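PDB 3BWG: uncharacterized HTH-type transcriptional regulator YydK from Bacillus subtilis subsp. subtilis, which probably binds DNA through an N-terminal GntR-type helix-turn-helix domain and regulates transcription, with a UTRA domain following it. Local coordinates for residues E91-L102 with L152-S160. Sequence-based numbering, arbitrary orientation.
Sequences EDFNVTSKVIEL and LNNEIVSHS
Val99 overlaps Val157, the two side chains crossing at about a right angle and pressed so close that Val99 CG2 stands 3.5 Å from Val157 CG1, tighter than usual van der Waals contact. Val99 CG1, set anti to the backbone N (chi1 180°), lies a little farther from that methyl and meets the amide of Asn154 at ND2, 3.7 Å off. Further along the strand, Leu102 packs against the start of helix 154-157: its CD2 lies against the backbone, 3.4 Å from Asn153 C, while CD1 touches both Leu152 CB and Val157 CG2. That turn is held from within, since Asn153 OD1 caps Ile156 N in a nearly straight bond of 3.1 Å, and Ser158 OG donates a hydrogen bond to Asn154 O. Towards the other end the contact becomes polar. Ser97 CB rests 3.6 Å from Ser158 O, and one water bridges Ser97 N to that same carbonyl. Glu91, poorly ordered, lays CG beside Ser160 OG, but its carboxylate pairs with Arg130, which also bonds Ser97 OG; Arg128 of the same strand, 123-132, binds the carbonyls of Val157 and His159. The short helix thus packs on one face of strand 95-105, outermost in the chain's six-stranded antiparallel UTRA sheet. With no direct hydrogen bond between them, the segments meet through aliphatic packing and one well-formed water bridge, while two arginines of the neighbouring strand each bind polar atoms of one segment.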
loop_
_atom_site.group_PDB
_atom_site.type_symbol
_atom_site.label_atom_id
_atom_site.label_comp_id
_atom_site.label_asym_id
_atom_site.label_seq_id
_atom_site.Cartn_x
_atom_site.Cartn_y
_atom_site.Cartn_z
ATOM N N GLU B 91 1.955 -13.898 7.663
ATOM C CA GLU B 91 2.584 -15.141 8.116
ATOM C C GLU B 91 2.733 -15.286 9.634
ATOM O O GLU B 91 2.859 -16.408 10.139
ATOM C CB GLU B 91 3.919 -15.365 7.387
ATOM C CG GLU B 91 3.768 -15.638 5.870
ATOM C CD GLU B 91 2.760 -16.766 5.526
ATOM O OE1 GLU B 91 2.103 -16.661 4.465
ATOM O OE2 GLU B 91 2.618 -17.743 6.304
ATOM N N ASP B 92 2.691 -14.164 10.357
ATOM C CA ASP B 92 2.839 -14.189 11.834
ATOM C C ASP B 92 1.535 -14.032 12.662
ATOM O O ASP B 92 1.569 -14.094 13.913
ATOM C CB ASP B 92 3.966 -13.253 12.334
ATOM C CG ASP B 92 4.504 -12.326 11.247
ATOM O OD1 ASP B 92 5.414 -12.758 10.499
ATOM O OD2 ASP B 92 4.031 -11.166 11.159
ATOM N N PHE B 93 0.409 -13.814 11.953
ATOM C CA PHE B 93 -0.926 -14.187 12.447
ATOM C C PHE B 93 -0.864 -15.715 12.587
ATOM O O PHE B 93 0.077 -16.359 12.079
ATOM C CB PHE B 93 -2.043 -13.817 11.443
ATOM C CG PHE B 93 -2.577 -12.400 11.578
ATOM C CD1 PHE B 93 -3.679 -12.128 12.392
ATOM C CD2 PHE B 93 -1.993 -11.340 10.868
ATOM C CE1 PHE B 93 -4.185 -10.819 12.514
ATOM C CE2 PHE B 93 -2.486 -10.030 10.998
ATOM C CZ PHE B 93 -3.585 -9.773 11.820
ATOM N N ASN B 94 -1.842 -16.319 13.255
ATOM C CA ASN B 94 -1.791 -17.773 13.358
ATOM C C ASN B 94 -2.439 -18.439 12.152
ATOM O O ASN B 94 -3.553 -18.955 12.222
ATOM C CB ASN B 94 -2.330 -18.296 14.692
ATOM C CG ASN B 94 -1.626 -19.573 15.128
ATOM O OD1 ASN B 94 -1.876 -20.658 14.586
ATOM N ND2 ASN B 94 -0.720 -19.446 16.095
ATOM N N VAL B 95 -1.703 -18.415 11.048
ATOM C CA VAL B 95 -2.225 -18.794 9.740
ATOM C C VAL B 95 -1.814 -20.217 9.331
ATOM O O VAL B 95 -0.624 -20.551 9.247
ATOM C CB VAL B 95 -1.910 -17.716 8.636
ATOM C CG1 VAL B 95 -0.432 -17.433 8.545
ATOM C CG2 VAL B 95 -2.472 -18.121 7.275
ATOM N N THR B 96 -2.824 -21.053 9.118
ATOM C CA THR B 96 -2.623 -22.397 8.615
ATOM C C THR B 96 -3.242 -22.537 7.235
ATOM O O THR B 96 -4.044 -21.693 6.819
ATOM C CB THR B 96 -3.148 -23.490 9.597
ATOM O OG1 THR B 96 -4.566 -23.387 9.760
ATOM C CG2 THR B 96 -2.452 -23.362 10.967
ATOM N N SER B 97 -2.852 -23.608 6.545
ATOM C CA SER B 97 -3.231 -23.879 5.169
ATOM C C SER B 97 -3.617 -25.335 4.971
ATOM O O SER B 97 -2.970 -26.245 5.501
ATOM C CB SER B 97 -2.088 -23.531 4.192
ATOM O OG SER B 97 -1.823 -22.153 4.153
ATOM N N LYS B 98 -4.673 -25.521 4.192
ATOM C CA LYS B 98 -5.075 -26.791 3.629
ATOM C C LYS B 98 -4.701 -26.763 2.126
ATOM O O LYS B 98 -5.192 -25.925 1.387
ATOM C CB LYS B 98 -6.587 -26.922 3.804
ATOM C CG LYS B 98 -7.217 -28.229 3.398
ATOM C CD LYS B 98 -8.695 -28.191 3.816
ATOM C CE LYS B 98 -9.604 -29.038 2.923
ATOM N NZ LYS B 98 -9.686 -30.481 3.345
ATOM N N VAL B 99 -3.814 -27.660 1.698
ATOM C CA VAL B 99 -3.417 -27.712 0.308
ATOM C C VAL B 99 -4.462 -28.522 -0.426
ATOM O O VAL B 99 -4.691 -29.665 -0.095
ATOM C CB VAL B 99 -2.011 -28.355 0.103
ATOM C CG1 VAL B 99 -1.634 -28.397 -1.373
ATOM C CG2 VAL B 99 -0.967 -27.594 0.866
ATOM N N ILE B 100 -5.083 -27.920 -1.423
ATOM C CA ILE B 100 -6.061 -28.602 -2.227
ATOM C C ILE B 100 -5.360 -29.265 -3.406
ATOM O O ILE B 100 -5.658 -30.417 -3.716
ATOM C CB ILE B 100 -7.179 -27.656 -2.696
ATOM C CG1 ILE B 100 -7.835 -26.997 -1.494
ATOM C CG2 ILE B 100 -8.254 -28.447 -3.496
ATOM C CD1 ILE B 100 -8.536 -25.734 -1.824
ATOM N N GLU B 101 -4.450 -28.538 -4.065
ATOM C CA GLU B 101 -3.667 -29.071 -5.170
ATOM C C GLU B 101 -2.221 -28.534 -5.133
ATOM O O GLU B 101 -1.970 -27.411 -4.712
ATOM C CB GLU B 101 -4.277 -28.662 -6.511
ATOM C CG GLU B 101 -5.495 -29.458 -7.001
ATOM C CD GLU B 101 -5.961 -28.969 -8.391
ATOM O OE1 GLU B 101 -5.377 -29.394 -9.418
ATOM O OE2 GLU B 101 -6.895 -28.140 -8.462
ATOM N N LEU B 102 -1.277 -29.348 -5.580
ATOM C CA LEU B 102 0.066 -28.898 -5.835
ATOM C C LEU B 102 0.561 -29.830 -6.880
ATOM O O LEU B 102 0.534 -31.040 -6.669
ATOM C CB LEU B 102 0.950 -29.001 -4.582
ATOM C CG LEU B 102 2.481 -28.898 -4.705
ATOM C CD1 LEU B 102 2.996 -27.529 -5.173
ATOM C CD2 LEU B 102 3.137 -29.302 -3.394
ATOM N N LEU B 152 8.974 -27.634 -4.927
ATOM C CA LEU B 152 8.026 -27.347 -3.865
ATOM C C LEU B 152 7.453 -28.664 -3.362
ATOM O O LEU B 152 7.336 -29.643 -4.113
ATOM C CB LEU B 152 6.882 -26.416 -4.361
ATOM C CG LEU B 152 7.220 -24.934 -4.638
ATOM C CD1 LEU B 152 6.012 -24.121 -5.275
ATOM C CD2 LEU B 152 7.739 -24.285 -3.359
ATOM N N ASN B 153 7.103 -28.719 -2.084
ATOM C CA ASN B 153 6.372 -29.904 -1.591
ATOM C C ASN B 153 5.222 -29.531 -0.685
ATOM O O ASN B 153 5.040 -28.371 -0.366
ATOM C CB ASN B 153 7.276 -30.954 -0.932
ATOM C CG ASN B 153 7.980 -30.439 0.299
ATOM O OD1 ASN B 153 7.590 -29.442 0.887
ATOM N ND2 ASN B 153 9.042 -31.117 0.683
ATOM N N ASN B 154 4.442 -30.525 -0.282
ATOM C CA ASN B 154 3.307 -30.254 0.565
ATOM C C ASN B 154 3.651 -29.437 1.805
ATOM O O ASN B 154 2.931 -28.509 2.149
ATOM C CB ASN B 154 2.579 -31.543 0.926
ATOM C CG ASN B 154 1.076 -31.391 0.789
ATOM O OD1 ASN B 154 0.361 -31.359 1.792
ATOM N ND2 ASN B 154 0.586 -31.228 -0.473
ATOM N N GLU B 155 4.758 -29.776 2.463
ATOM C CA GLU B 155 5.157 -29.086 3.692
ATOM C C GLU B 155 5.413 -27.575 3.503
ATOM O O GLU B 155 4.915 -26.748 4.270
ATOM C CB GLU B 155 6.352 -29.777 4.347
ATOM C CG GLU B 155 6.904 -29.010 5.542
ATOM C CD GLU B 155 7.926 -29.776 6.353
ATOM O OE1 GLU B 155 8.238 -30.946 6.038
ATOM O OE2 GLU B 155 8.407 -29.206 7.343
ATOM N N ILE B 156 6.186 -27.223 2.481
ATOM C CA ILE B 156 6.481 -25.818 2.198
ATOM C C ILE B 156 5.179 -25.025 1.969
ATOM O O ILE B 156 4.973 -23.962 2.547
ATOM C CB ILE B 156 7.427 -25.694 0.969
ATOM C CG1 ILE B 156 8.818 -26.256 1.301
ATOM C CG2 ILE B 156 7.517 -24.265 0.501
ATOM C CD1 ILE B 156 9.626 -26.701 0.069
ATOM N N VAL B 157 4.321 -25.568 1.108
ATOM C CA VAL B 157 3.075 -24.950 0.647
ATOM C C VAL B 157 1.942 -24.923 1.719
ATOM O O VAL B 157 1.007 -24.147 1.619
ATOM C CB VAL B 157 2.646 -25.670 -0.638
ATOM C CG1 VAL B 157 1.233 -25.528 -0.861
ATOM C CG2 VAL B 157 3.488 -25.162 -1.870
ATOM N N SER B 158 2.036 -25.738 2.761
ATOM C CA SER B 158 1.156 -25.525 3.912
ATOM C C SER B 158 1.718 -24.538 4.929
ATOM O O SER B 158 1.042 -24.198 5.883
ATOM C CB SER B 158 0.718 -26.814 4.579
ATOM O OG SER B 158 1.724 -27.739 4.568
ATOM N N HIS B 159 2.935 -24.052 4.706
ATOM C CA HIS B 159 3.479 -22.998 5.559
ATOM C C HIS B 159 3.751 -21.690 4.799
ATOM O O HIS B 159 2.909 -21.249 4.020
ATOM C CB HIS B 159 4.674 -23.544 6.337
ATOM C CG HIS B 159 4.300 -24.685 7.226
ATOM N ND1 HIS B 159 4.543 -26.003 6.896
ATOM C CD2 HIS B 159 3.635 -24.710 8.411
ATOM C CE1 HIS B 159 4.075 -26.787 7.855
ATOM N NE2 HIS B 159 3.512 -26.027 8.780
ATOM N N SER B 160 4.918 -21.086 5.007
ATOM C CA SER B 160 5.322 -19.885 4.274
ATOM C C SER B 160 6.190 -20.224 3.072
ATOM O O SER B 160 7.372 -20.591 3.193
ATOM C CB SER B 160 6.042 -18.891 5.184
ATOM O OG SER B 160 6.224 -17.675 4.479
HETATM O O HOH W 1 2.956 -18.550 1.876
HETATM O O HOH W 2 -0.623 -24.945 7.879
#